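Local atomic coordinates of salt-tolerant glutaminase (Micrococcus luteus, PDB entry 3IF5), a protein that probably hydrolyses L-glutamine to L-glutamate and ammonium, as a member of the glutaminase family. Residues M1-P6 and R49-G54; D7-L12 and R296-D301; A25-V30 and E158-V163; P36-I41 and G276-R281; A65-T70 and P256-V261. All coordinates share one frame; numbering follows the deposited sequence.

Interaction 1 (M1-P6 and R49-G54); sequences MRHPIP and RLHCAG
His51, on the edge strand 50-54, points its imidazole straight into the first turn of helix 4-16, and the contact is built round it. Its CG stands beside the backbone N and anti to the carbonyl carbon (chi1 -47°), which sends the ring out from the strand between Ile5, Pro6 and His3. Ile5 sits over one face: its CB lies 4.2 Å from the centroid of the His51 ring, a CH-pi contact offset toward the rim, while the branch methyl Ile5 CG2 comes to 3.5 Å from His51 CD2. Pro6 arrives obliquely, with its CD 3.7 Å from His51 ND1; farther along the strand its CB packs on the carbonyl oxygen of Cys52. The His3 ring receives His51 CE1 over the centre of one face in an oblique ring contact, the two centroids 4.4 Å apart and the planes inclined by 33°. His3 is also the N-cap of the helix: its ND1 accepts a weak bond from Ile5 N at 3.3 Å, which helps to fix the ring's rotation. His51 NE2 bonds to Glu341 of the second subunit, and Leu344 of that subunit packs on His3 and Ile5, so the histidine pair lies at the interface with the second subunit. Within the chain, strand 50-54 pairs its backbone with strand 40-44, and His51 and Ala53 also touch Leu9 farther along helix 4-16.

Interaction 2 (D7-L12 and R296-D301); sequences DYLASL and RRLSED
Arg297 meets Leu12 with the flat of its guanidinium: Leu12 CD2 lies over the centre of one face, 3.7 Å from Arg297 CZ. The arginine chain is bent at both chi2 and chi3 (-72°), folding the group forward along its own helix, toward Asp301, and CB and CG touch the leucine methyls too. Leu298 follows, and its CD2 methyl is the apolar centre of the contact. It reaches the edge of the Tyr8 ring, 3.6 Å from CE2, and Leu9 CD2 at 3.9 Å, with Leu12 CD1 a looser neighbour. Asp301, a helical turn after Arg297, takes the Tyr8 hydroxyl: Tyr8 OH donates to Asp301 OD2 at 2.6 Å through the anti lone pair, with ring and carboxylate planes nearly perpendicular at 85°. The same OD2 is met on its syn side by Arg297 NE at 2.8 Å, close to the guanidinium plane, in a salt bridge. The axes of the two helix segments come to 11.9 Å of each other and run at 132°, so the side chains bridge a wide gap, with Leu43 of strand 40-44 touching both Leu9 and Leu298. Arg297 has a second carboxylate partner, Glu15 of helix 4-16. The chemistry thus divides into a leucine patch toward the sheet and a polar cluster in which one carboxylate oxygen is gripped by phenol and guanidinium, which would favour the ionised form of Asp301.

Interaction 3 (A25-V30 and E158-V163); sequences AQYIPV and ESEMAV
Tyr27 and Glu160 approach each other obliquely, the phenol ring and the carboxylate inclined by 39°. Tyr27 OH donates to Glu160 OE1 at 2.6 Å, but it comes from well above the carboxylate plane, 51° out of it. Glu160 OE2 lies obliquely to the ring, 3.5 Å from Tyr27 CE1. The glutamate chain turns sharply at chi2 (114°), which swings the carboxylate from its helix toward the tyrosine. Glu160 binds L-glutamate, so Tyr27 is placed to act as a second-shell residue that steadies it. Behind the polar pair the packing is apolar. Val163 CG2 approaches the edge of the Tyr27 ring, 4.0 Å from CD1, and also lies 3.7 Å from Ile28 CG2, the two side chains crossing obliquely. That Ile28 methyl also presses on the backbone, 3.4 Å from Ser159 O, and Val30 CG1 touches Ser159 CB more loosely. Tyr27 additionally leans on Val261, another ligand-binding residue, and on Gln63. The contact joins the start of the short helix 29-32, whose N-cap position is Ile28, to the C-terminal part of helix 154-161 and the residues that follow, while Val192 of helix 184-194 packs against Glu160.

Interaction 4 (P36-I41 and G276-R281); sequences PDRFGI and GVFSPR
Gly40 and Phe278 form the tight end of this contact, an antiparallel hydrogen-bonded pair: Gly40 N donates to Phe278 O at 2.9 Å and Phe278 N returns a bond to Gly40 O at 2.8 Å. Next to it Ile41 faces Val277 in a non-hydrogen-bonded pair, the CA atoms 4.5 Å apart. Phe39, its CG anti to the backbone N (chi1 -178°), lays the ring alongside Val277, with CE1 at 3.8 Å from Val277 CG1, and turns an edge to the carbonyl oxygen of Phe278, which lies in the ring plane. The strands are 40-44 and 273-278, neighbours at the heart of the five-stranded antiparallel sheet of the glutaminase domain, which belongs to the beta-lactamase clan; on the face that carries Ile41 and Val277, helix 289-302 packs against both of them and Phe39, and helix 4-16 against Phe39 and Ile41. Phe278 points to the other face, where it stacks with Phe60. There the edge of the Phe278 ring points at the centre of the Arg38 guanidinium face, Arg38 CZ to Phe278 CZ 3.6 Å, with the planes 87° apart; Arg38 NH2 also touches Pro280 CG at 3.5 Å, and its NE bonds to Asp35 O. Past Ser279 no ladder bonds continue between the two segments, and a water bridges the chains, donating to Pro36 O at 2.8 Å and accepting from Arg281 N. On this looser side the extended Arg281 crosses Pro36 obliquely, Arg281 NE against Pro36 CB, and passes its NH1 to the carbonyl of Asn20.

Interaction 5 (A65-T70 and P256-V261); sequences ASKPFT and PAKSGV
Ala65, in the turn just ahead of helix 67-78, faces the end of edge strand 257-259, and its CA lies 5.3 Å from that of Gly260. This is the arrangement of the serine beta-lactamase-like fold, consistent with an SxxK motif at a helix start (Ser64 to Lys67) set beside a KSG motif on a strand (Lys258 to Gly260). No backbone pairing joins the two segments; Ala65 N stays 4.1 Å from Ser259 O, and at Gly260 the absence of a side chain lets the turn come close. Lys258 supplies most of the side-chain contact. Its CG is anti to the backbone N (chi1 -167°), and bends at chi2 (61°) and chi4 (78°) curl the chain back over its own strand, leaving CG against Ala65 CA at 4.2 Å. Lys67, by contrast, is fully extended and passes its CD 4.5 Å from Lys258 CE. The two NZ atoms stay apart, and each has its own oxygen partners: Lys67 NZ bonds to Ser64 OG, Asn114 OD1 and Met112 O, Lys258 NZ to Tyr243 OH. Ser64 and Asn114 bind L-glutamate, as does Val261 just beyond the strand, so the contact probably borders that pocket. Pro68 turns to helix 227-240 and to Leu266 of the sheet. The curl of Lys258 closes on its own neighbour: NZ donates to Ser259 O at 3.2 Å, in the plane of that carbonyl.

Overall arrangement
Interactions 4 and 5 are the buried contacts, on the same antiparallel sheet: 4 pairs two of its inner strands by backbone bonds, while 5 sets a helix start against an edge strand near the ligand pocket, with lysines bonded to surrounding oxygens. Interactions 1 and 2 share helix 4-16, are only partly buried, and both touch the second subunit. Within the chain, interaction 1 rests on imidazole rings, interaction 2 on leucines and a shared carboxylate. Leu9 and Leu12 of interaction 2 pack on Ile41 of interaction 4, and strand 50-54 of interaction 1 lies beside strand 40-44. Interaction 3 is peripheral, yet it meets interaction 5 at Val261, bringing a tyrosine-glutamate bond to the binding site.

Interaction 1 (M1-P6 and R49-G54)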
# COMPACT_ATOMS: atom_id res chain seq x y z
N MET A 1 -4.12 33.65 -6.67
CA MET A 1 -5.16 32.69 -7.15
C MET A 1 -5.70 31.89 -5.97
O MET A 1 -5.17 31.97 -4.86
CB MET A 1 -4.56 31.74 -8.18
CG MET A 1 -3.35 30.94 -7.69
SD MET A 1 -2.89 29.67 -8.87
CE MET A 1 -3.87 28.31 -8.29
N ARG A 2 -6.77 31.14 -6.21
CA ARG A 2 -7.36 30.32 -5.16
C ARG A 2 -6.95 28.87 -5.43
O ARG A 2 -6.72 28.49 -6.58
CB ARG A 2 -8.88 30.44 -5.15
CG ARG A 2 -9.57 29.82 -6.35
CD ARG A 2 -11.07 30.05 -6.29
NE ARG A 2 -11.62 29.67 -5.00
CZ ARG A 2 -12.91 29.57 -4.73
NH1 ARG A 2 -13.82 29.81 -5.68
NH2 ARG A 2 -13.31 29.22 -3.52
N HIS A 3 -6.84 28.08 -4.38
CA HIS A 3 -6.44 26.69 -4.54
C HIS A 3 -7.55 25.88 -5.21
O HIS A 3 -8.71 25.91 -4.78
CB HIS A 3 -6.07 26.10 -3.18
CG HIS A 3 -5.11 24.96 -3.26
ND1 HIS A 3 -5.47 23.74 -3.78
CD2 HIS A 3 -3.80 24.87 -2.95
CE1 HIS A 3 -4.41 22.94 -3.79
NE2 HIS A 3 -3.39 23.60 -3.28
N PRO A 4 -7.22 25.16 -6.29
CA PRO A 4 -8.23 24.36 -7.00
C PRO A 4 -8.83 23.12 -6.32
O PRO A 4 -9.95 22.74 -6.65
CB PRO A 4 -7.55 24.03 -8.33
CG PRO A 4 -6.10 24.03 -7.98
CD PRO A 4 -5.97 25.22 -7.06
N ILE A 5 -8.10 22.50 -5.39
CA ILE A 5 -8.63 21.29 -4.74
C ILE A 5 -9.93 21.51 -3.97
O ILE A 5 -10.90 20.78 -4.17
CB ILE A 5 -7.58 20.63 -3.78
CG1 ILE A 5 -6.61 19.75 -4.57
CG2 ILE A 5 -8.28 19.74 -2.76
CD1 ILE A 5 -5.84 20.48 -5.64
N PRO A 6 -9.98 22.51 -3.09
CA PRO A 6 -11.25 22.70 -2.37
C PRO A 6 -12.43 22.93 -3.32
O PRO A 6 -13.58 22.65 -2.98
CB PRO A 6 -10.97 23.89 -1.43
CG PRO A 6 -9.74 24.54 -1.99
CD PRO A 6 -8.93 23.41 -2.57
N ARG A 49 -1.81 21.29 5.19
CA ARG A 49 -2.90 21.99 4.52
C ARG A 49 -4.19 21.22 4.76
O ARG A 49 -4.17 20.02 5.01
CB ARG A 49 -2.63 22.10 3.01
CG ARG A 49 -1.33 22.81 2.66
CD ARG A 49 -1.04 22.72 1.16
NE ARG A 49 0.38 22.87 0.87
CZ ARG A 49 1.24 21.87 0.81
NH1 ARG A 49 0.82 20.63 1.03
NH2 ARG A 49 2.52 22.10 0.55
N LEU A 50 -5.32 21.92 4.70
CA LEU A 50 -6.61 21.29 4.92
C LEU A 50 -7.64 21.82 3.93
O LEU A 50 -8.10 22.95 4.05
CB LEU A 50 -7.08 21.54 6.35
CG LEU A 50 -8.42 20.95 6.80
CD1 LEU A 50 -8.41 19.44 6.65
CD2 LEU A 50 -8.66 21.32 8.25
N HIS A 51 -8.00 20.99 2.96
CA HIS A 51 -8.99 21.36 1.95
C HIS A 51 -10.31 20.66 2.27
O HIS A 51 -10.32 19.46 2.56
CB HIS A 51 -8.54 20.93 0.56
CG HIS A 51 -7.12 21.29 0.24
ND1 HIS A 51 -6.66 22.59 0.24
CD2 HIS A 51 -6.07 20.51 -0.13
CE1 HIS A 51 -5.39 22.60 -0.13
NE2 HIS A 51 -5.01 21.35 -0.35
N CYS A 52 -11.41 21.40 2.20
CA CYS A 52 -12.71 20.81 2.48
C CYS A 52 -13.85 21.46 1.70
O CYS A 52 -13.63 22.43 0.97
CB CYS A 52 -13.00 20.87 3.98
SG CYS A 52 -12.84 22.51 4.68
N ALA A 53 -15.04 20.91 1.87
CA ALA A 53 -16.23 21.41 1.19
C ALA A 53 -17.46 20.76 1.82
O ALA A 53 -17.38 19.66 2.38
CB ALA A 53 -16.16 21.06 -0.28
N GLY A 54 -18.60 21.44 1.73
CA GLY A 54 -19.83 20.91 2.29
C GLY A 54 -19.84 20.97 3.80
O GLY A 54 -19.23 21.86 4.39

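Interaction 2 (D7-L12 and R296-D301)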
# COMPACT_ATOMS: atom_id res chain seq x y z
N ASP A 7 -12.15 23.42 -4.52
CA ASP A 7 -13.21 23.63 -5.50
C ASP A 7 -13.58 22.29 -6.13
O ASP A 7 -14.75 22.04 -6.43
CB ASP A 7 -12.78 24.62 -6.59
CG ASP A 7 -12.78 26.04 -6.09
OD1 ASP A 7 -13.76 26.42 -5.42
OD2 ASP A 7 -11.81 26.78 -6.37
N TYR A 8 -12.58 21.44 -6.35
CA TYR A 8 -12.87 20.13 -6.90
C TYR A 8 -13.79 19.42 -5.90
O TYR A 8 -14.79 18.81 -6.27
CB TYR A 8 -11.59 19.32 -7.10
CG TYR A 8 -11.84 17.83 -7.20
CD1 TYR A 8 -12.21 17.24 -8.41
CD2 TYR A 8 -11.77 17.03 -6.06
CE1 TYR A 8 -12.50 15.87 -8.48
CE2 TYR A 8 -12.07 15.67 -6.12
CZ TYR A 8 -12.43 15.10 -7.33
OH TYR A 8 -12.72 13.75 -7.37
N LEU A 9 -13.44 19.51 -4.62
CA LEU A 9 -14.24 18.87 -3.57
C LEU A 9 -15.67 19.42 -3.58
O LEU A 9 -16.63 18.67 -3.41
CB LEU A 9 -13.61 19.09 -2.19
CG LEU A 9 -12.22 18.50 -1.98
CD1 LEU A 9 -11.79 18.73 -0.53
CD2 LEU A 9 -12.22 17.02 -2.31
N ALA A 10 -15.80 20.73 -3.76
CA ALA A 10 -17.11 21.38 -3.80
C ALA A 10 -17.94 20.80 -4.93
O ALA A 10 -19.15 20.63 -4.79
CB ALA A 10 -16.95 22.88 -3.98
N SER A 11 -17.30 20.49 -6.06
CA SER A 11 -18.00 19.92 -7.19
C SER A 11 -18.52 18.53 -6.84
O SER A 11 -19.68 18.20 -7.13
CB SER A 11 -17.08 19.81 -8.41
OG SER A 11 -16.69 21.10 -8.86
N LEU A 12 -17.67 17.72 -6.22
CA LEU A 12 -18.07 16.37 -5.83
C LEU A 12 -19.29 16.43 -4.94
O LEU A 12 -20.21 15.62 -5.07
CB LEU A 12 -16.94 15.67 -5.07
CG LEU A 12 -16.09 14.66 -5.83
CD1 LEU A 12 -15.26 13.88 -4.83
CD2 LEU A 12 -16.98 13.71 -6.63
N ARG A 296 -14.12 6.49 -3.78
CA ARG A 296 -13.83 5.90 -5.08
C ARG A 296 -13.46 7.01 -6.06
O ARG A 296 -12.57 6.84 -6.88
CB ARG A 296 -15.02 5.11 -5.60
CG ARG A 296 -14.75 4.42 -6.93
CD ARG A 296 -15.65 3.22 -7.15
NE ARG A 296 -15.18 2.40 -8.26
CZ ARG A 296 -15.61 1.17 -8.52
NH1 ARG A 296 -16.54 0.60 -7.75
NH2 ARG A 296 -15.11 0.49 -9.55
N ARG A 297 -14.13 8.16 -5.95
CA ARG A 297 -13.86 9.29 -6.84
C ARG A 297 -12.49 9.91 -6.65
O ARG A 297 -11.76 10.15 -7.62
CB ARG A 297 -14.94 10.38 -6.68
CG ARG A 297 -16.23 10.11 -7.45
CD ARG A 297 -15.96 10.03 -8.96
NE ARG A 297 -15.66 11.33 -9.55
CZ ARG A 297 -16.58 12.19 -9.98
NH1 ARG A 297 -17.88 11.89 -9.89
NH2 ARG A 297 -16.21 13.37 -10.50
N LEU A 298 -12.12 10.18 -5.40
CA LEU A 298 -10.81 10.77 -5.11
C LEU A 298 -9.72 9.84 -5.62
O LEU A 298 -8.67 10.28 -6.08
CB LEU A 298 -10.65 10.97 -3.60
CG LEU A 298 -11.54 12.03 -2.95
CD1 LEU A 298 -11.45 11.93 -1.43
CD2 LEU A 298 -11.11 13.41 -3.42
N SER A 299 -9.99 8.54 -5.53
CA SER A 299 -9.03 7.54 -5.97
C SER A 299 -8.88 7.54 -7.49
O SER A 299 -7.77 7.48 -8.01
CB SER A 299 -9.47 6.16 -5.50
OG SER A 299 -8.63 5.15 -6.03
N GLU A 300 -10.00 7.60 -8.20
CA GLU A 300 -9.97 7.58 -9.65
C GLU A 300 -9.52 8.90 -10.28
O GLU A 300 -8.63 8.90 -11.13
CB GLU A 300 -11.35 7.19 -10.19
CG GLU A 300 -11.85 5.87 -9.61
CD GLU A 300 -13.25 5.50 -10.10
OE1 GLU A 300 -14.11 6.40 -10.16
OE2 GLU A 300 -13.48 4.31 -10.40
N ASP A 301 -10.09 10.02 -9.85
CA ASP A 301 -9.73 11.32 -10.41
C ASP A 301 -8.32 11.82 -10.10
O ASP A 301 -7.69 12.46 -10.94
CB ASP A 301 -10.74 12.39 -9.98
CG ASP A 301 -12.18 12.03 -10.32
OD1 ASP A 301 -12.39 11.25 -11.27
OD2 ASP A 301 -13.10 12.52 -9.63

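Interaction 3 (A25-V30 and E158-V163)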
# COMPACT_ATOMS: atom_id res chain seq x y z
N ALA A 25 -28.76 4.60 10.09
CA ALA A 25 -28.75 3.45 11.00
C ALA A 25 -30.07 3.44 11.77
O ALA A 25 -30.38 4.38 12.51
CB ALA A 25 -27.57 3.56 11.96
N GLN A 26 -30.84 2.37 11.61
CA GLN A 26 -32.15 2.25 12.25
C GLN A 26 -32.19 1.73 13.68
O GLN A 26 -33.19 1.92 14.37
CB GLN A 26 -33.06 1.36 11.39
CG GLN A 26 -33.18 1.81 9.94
CD GLN A 26 -33.91 3.13 9.81
OE1 GLN A 26 -33.68 3.88 8.86
NE2 GLN A 26 -34.81 3.41 10.74
N TYR A 27 -31.11 1.10 14.14
CA TYR A 27 -31.09 0.53 15.48
C TYR A 27 -31.35 1.49 16.66
O TYR A 27 -31.68 1.04 17.75
CB TYR A 27 -29.79 -0.25 15.68
CG TYR A 27 -28.59 0.55 16.13
CD1 TYR A 27 -28.44 0.89 17.48
CD2 TYR A 27 -27.59 0.91 15.24
CE1 TYR A 27 -27.31 1.55 17.93
CE2 TYR A 27 -26.45 1.58 15.68
CZ TYR A 27 -26.32 1.89 17.03
OH TYR A 27 -25.19 2.54 17.49
N ILE A 28 -31.20 2.79 16.45
CA ILE A 28 -31.48 3.77 17.50
C ILE A 28 -32.07 5.04 16.91
O ILE A 28 -31.74 5.42 15.78
CB ILE A 28 -30.24 4.15 18.33
CG1 ILE A 28 -29.03 4.35 17.42
CG2 ILE A 28 -29.99 3.10 19.40
CD1 ILE A 28 -27.81 4.88 18.14
N PRO A 29 -32.96 5.71 17.66
CA PRO A 29 -33.61 6.95 17.20
C PRO A 29 -32.66 8.09 16.84
O PRO A 29 -32.78 8.69 15.77
CB PRO A 29 -34.53 7.30 18.37
CG PRO A 29 -33.76 6.78 19.56
CD PRO A 29 -33.29 5.43 19.07
N VAL A 30 -31.72 8.38 17.72
CA VAL A 30 -30.77 9.46 17.50
C VAL A 30 -30.07 9.35 16.14
O VAL A 30 -29.80 10.35 15.48
CB VAL A 30 -29.71 9.51 18.63
CG1 VAL A 30 -28.88 8.25 18.64
CG2 VAL A 30 -28.84 10.75 18.49
N GLU A 158 -26.38 6.60 25.73
CA GLU A 158 -27.55 6.05 26.41
C GLU A 158 -28.49 5.31 25.48
O GLU A 158 -29.01 4.25 25.83
CB GLU A 158 -28.29 7.16 27.15
CG GLU A 158 -27.48 7.78 28.28
CD GLU A 158 -27.02 6.75 29.31
OE1 GLU A 158 -26.39 5.75 28.93
OE2 GLU A 158 -27.29 6.96 30.52
N SER A 159 -28.73 5.87 24.30
CA SER A 159 -29.61 5.22 23.35
C SER A 159 -29.01 3.88 22.96
O SER A 159 -29.73 2.89 22.81
CB SER A 159 -29.78 6.08 22.11
OG SER A 159 -30.59 7.20 22.39
N GLU A 160 -27.69 3.85 22.80
CA GLU A 160 -27.01 2.62 22.40
C GLU A 160 -26.93 1.60 23.53
O GLU A 160 -27.04 0.40 23.28
CB GLU A 160 -25.61 2.94 21.88
CG GLU A 160 -24.71 1.73 21.74
CD GLU A 160 -24.34 1.42 20.31
OE1 GLU A 160 -23.74 2.28 19.64
OE2 GLU A 160 -24.66 0.30 19.86
N MET A 161 -26.73 2.05 24.77
CA MET A 161 -26.63 1.12 25.89
C MET A 161 -27.95 0.42 26.16
O MET A 161 -27.98 -0.64 26.80
CB MET A 161 -26.16 1.83 27.16
CG MET A 161 -24.66 2.13 27.21
SD MET A 161 -23.61 0.66 27.14
CE MET A 161 -23.92 -0.02 28.71
N ALA A 162 -29.05 0.99 25.69
CA ALA A 162 -30.37 0.40 25.89
C ALA A 162 -30.58 -0.80 24.96
O ALA A 162 -31.42 -1.66 25.23
CB ALA A 162 -31.45 1.45 25.66
N VAL A 163 -29.82 -0.84 23.87
CA VAL A 163 -29.91 -1.94 22.91
C VAL A 163 -28.52 -2.48 22.61
O VAL A 163 -28.12 -2.58 21.46
CB VAL A 163 -30.56 -1.46 21.57
CG1 VAL A 163 -32.03 -1.17 21.78
CG2 VAL A 163 -29.84 -0.21 21.06

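Interaction 4 (P36-I41 and G276-R281)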
# COMPACT_ATOMS: atom_id res chain seq x y z
N PRO A 36 -30.64 13.57 7.26
CA PRO A 36 -29.94 12.91 6.16
C PRO A 36 -29.38 13.85 5.10
O PRO A 36 -28.51 13.47 4.32
CB PRO A 36 -31.03 12.01 5.57
CG PRO A 36 -32.24 12.86 5.71
CD PRO A 36 -32.10 13.42 7.12
N ASP A 37 -29.86 15.09 5.09
CA ASP A 37 -29.41 16.05 4.10
C ASP A 37 -28.13 16.79 4.47
O ASP A 37 -28.09 18.02 4.46
CB ASP A 37 -30.51 17.06 3.81
CG ASP A 37 -30.36 17.71 2.46
OD1 ASP A 37 -30.95 18.79 2.25
OD2 ASP A 37 -29.66 17.12 1.61
N ARG A 38 -27.09 16.03 4.80
CA ARG A 38 -25.79 16.58 5.17
C ARG A 38 -24.70 15.81 4.43
O ARG A 38 -24.77 14.58 4.30
CB ARG A 38 -25.58 16.48 6.68
CG ARG A 38 -26.47 17.43 7.50
CD ARG A 38 -26.33 17.14 8.99
NE ARG A 38 -26.74 15.77 9.30
CZ ARG A 38 -26.49 15.16 10.46
NH1 ARG A 38 -25.84 15.80 11.42
NH2 ARG A 38 -26.89 13.91 10.65
N PHE A 39 -23.68 16.51 3.94
CA PHE A 39 -22.62 15.85 3.20
C PHE A 39 -21.34 16.69 3.13
O PHE A 39 -21.31 17.74 2.50
CB PHE A 39 -23.12 15.51 1.79
CG PHE A 39 -22.13 14.78 0.93
CD1 PHE A 39 -21.21 13.90 1.49
CD2 PHE A 39 -22.15 14.93 -0.46
CE1 PHE A 39 -20.31 13.19 0.68
CE2 PHE A 39 -21.26 14.22 -1.26
CZ PHE A 39 -20.34 13.35 -0.69
N GLY A 40 -20.28 16.20 3.78
CA GLY A 40 -19.01 16.92 3.79
C GLY A 40 -17.79 16.07 3.47
O GLY A 40 -17.79 14.85 3.67
N ILE A 41 -16.74 16.72 2.96
CA ILE A 41 -15.50 16.04 2.60
C ILE A 41 -14.32 16.90 3.05
O ILE A 41 -14.39 18.12 3.01
CB ILE A 41 -15.35 15.86 1.08
CG1 ILE A 41 -16.59 15.19 0.50
CG2 ILE A 41 -14.13 14.99 0.79
CD1 ILE A 41 -16.46 14.85 -1.00
N GLY A 276 -11.51 12.54 5.19
CA GLY A 276 -12.63 12.53 6.11
C GLY A 276 -13.86 12.77 5.26
O GLY A 276 -13.88 13.70 4.45
N VAL A 277 -14.88 11.94 5.42
CA VAL A 277 -16.11 12.12 4.65
C VAL A 277 -17.28 11.90 5.59
O VAL A 277 -17.21 11.06 6.48
CB VAL A 277 -16.27 11.11 3.51
CG1 VAL A 277 -17.35 11.59 2.55
CG2 VAL A 277 -14.95 10.91 2.79
N PHE A 278 -18.35 12.65 5.37
CA PHE A 278 -19.52 12.53 6.22
C PHE A 278 -20.79 12.57 5.39
O PHE A 278 -20.96 13.44 4.54
CB PHE A 278 -19.54 13.65 7.26
CG PHE A 278 -20.82 13.73 8.05
CD1 PHE A 278 -21.29 12.62 8.76
CD2 PHE A 278 -21.55 14.91 8.09
CE1 PHE A 278 -22.47 12.70 9.50
CE2 PHE A 278 -22.73 15.00 8.82
CZ PHE A 278 -23.20 13.89 9.53
N SER A 279 -21.67 11.60 5.64
CA SER A 279 -22.94 11.50 4.94
C SER A 279 -23.69 10.36 5.60
O SER A 279 -23.40 9.19 5.36
CB SER A 279 -22.71 11.20 3.45
OG SER A 279 -23.94 11.19 2.75
N PRO A 280 -24.68 10.70 6.45
CA PRO A 280 -25.56 9.83 7.25
C PRO A 280 -26.14 8.53 6.67
O PRO A 280 -26.17 7.52 7.36
CB PRO A 280 -26.67 10.79 7.69
CG PRO A 280 -25.93 12.07 7.86
CD PRO A 280 -25.06 12.11 6.62
N ARG A 281 -26.61 8.55 5.43
CA ARG A 281 -27.22 7.35 4.85
C ARG A 281 -26.26 6.24 4.48
O ARG A 281 -25.24 6.46 3.81
CB ARG A 281 -28.11 7.73 3.66
CG ARG A 281 -29.40 8.40 4.12
CD ARG A 281 -30.35 8.71 2.98
NE ARG A 281 -31.63 9.15 3.52
CZ ARG A 281 -32.63 9.66 2.81
NH1 ARG A 281 -32.51 9.81 1.50
NH2 ARG A 281 -33.75 10.02 3.41
O HOH W 1 -27.10 11.06 3.98

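Interaction 5 (A65-T70 and P256-V261)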
# COMPACT_ATOMS: atom_id res chain seq x y z
N ALA A 65 -15.23 4.05 13.52
CA ALA A 65 -14.04 4.73 13.02
C ALA A 65 -13.07 5.02 14.17
O ALA A 65 -11.97 5.53 13.96
CB ALA A 65 -14.43 6.02 12.33
N SER A 66 -13.50 4.68 15.39
CA SER A 66 -12.67 4.90 16.56
C SER A 66 -11.72 3.72 16.79
O SER A 66 -10.75 3.85 17.53
CB SER A 66 -13.56 5.06 17.80
OG SER A 66 -14.19 3.84 18.15
N LYS A 67 -11.99 2.58 16.14
CA LYS A 67 -11.19 1.38 16.31
C LYS A 67 -9.69 1.48 16.01
O LYS A 67 -8.88 0.91 16.73
CB LYS A 67 -11.81 0.22 15.52
CG LYS A 67 -13.18 -0.19 16.04
CD LYS A 67 -13.86 -1.24 15.16
CE LYS A 67 -15.25 -1.56 15.70
NZ LYS A 67 -16.06 -2.43 14.80
N PRO A 68 -9.30 2.18 14.94
CA PRO A 68 -7.86 2.25 14.70
C PRO A 68 -7.08 3.06 15.73
O PRO A 68 -5.91 2.78 16.00
CB PRO A 68 -7.75 2.82 13.29
CG PRO A 68 -9.04 3.52 13.08
CD PRO A 68 -10.05 2.63 13.75
N PHE A 69 -7.74 4.06 16.32
CA PHE A 69 -7.09 4.92 17.30
C PHE A 69 -6.93 4.27 18.67
O PHE A 69 -5.89 4.43 19.32
CB PHE A 69 -7.86 6.23 17.39
CG PHE A 69 -8.03 6.90 16.06
CD1 PHE A 69 -9.28 7.00 15.46
CD2 PHE A 69 -6.91 7.36 15.36
CE1 PHE A 69 -9.42 7.55 14.19
CE2 PHE A 69 -7.04 7.91 14.08
CZ PHE A 69 -8.31 8.01 13.49
N THR A 70 -7.93 3.53 19.12
CA THR A 70 -7.82 2.87 20.40
C THR A 70 -6.80 1.73 20.26
O THR A 70 -6.10 1.39 21.21
CB THR A 70 -9.19 2.30 20.84
OG1 THR A 70 -9.79 1.61 19.75
CG2 THR A 70 -10.12 3.43 21.30
N PRO A 256 -6.72 2.97 2.52
CA PRO A 256 -7.01 2.35 3.82
C PRO A 256 -8.12 3.16 4.47
O PRO A 256 -8.01 4.38 4.58
CB PRO A 256 -5.68 2.48 4.56
CG PRO A 256 -4.67 2.34 3.44
CD PRO A 256 -5.27 3.22 2.36
N ALA A 257 -9.19 2.49 4.89
CA ALA A 257 -10.31 3.20 5.47
C ALA A 257 -11.14 2.42 6.47
O ALA A 257 -11.02 1.21 6.58
CB ALA A 257 -11.19 3.70 4.38
N LYS A 258 -11.99 3.16 7.18
CA LYS A 258 -12.91 2.58 8.14
C LYS A 258 -14.13 3.49 8.22
O LYS A 258 -14.00 4.72 8.32
CB LYS A 258 -12.26 2.44 9.51
CG LYS A 258 -13.06 1.56 10.47
CD LYS A 258 -13.21 0.14 9.93
CE LYS A 258 -14.18 -0.70 10.75
NZ LYS A 258 -15.61 -0.37 10.43
N SER A 259 -15.31 2.90 8.18
CA SER A 259 -16.55 3.66 8.22
C SER A 259 -17.28 3.47 9.54
O SER A 259 -17.07 2.48 10.24
CB SER A 259 -17.44 3.23 7.06
OG SER A 259 -18.64 3.94 7.03
N GLY A 260 -18.14 4.42 9.89
CA GLY A 260 -18.92 4.34 11.11
C GLY A 260 -20.40 4.43 10.75
O GLY A 260 -20.74 4.99 9.73
N VAL A 261 -21.29 3.89 11.57
CA VAL A 261 -22.72 3.93 11.23
C VAL A 261 -23.40 5.29 11.30
O VAL A 261 -24.58 5.40 11.00
CB VAL A 261 -23.54 2.93 12.08
CG1 VAL A 261 -23.17 1.50 11.70
CG2 VAL A 261 -23.31 3.19 13.57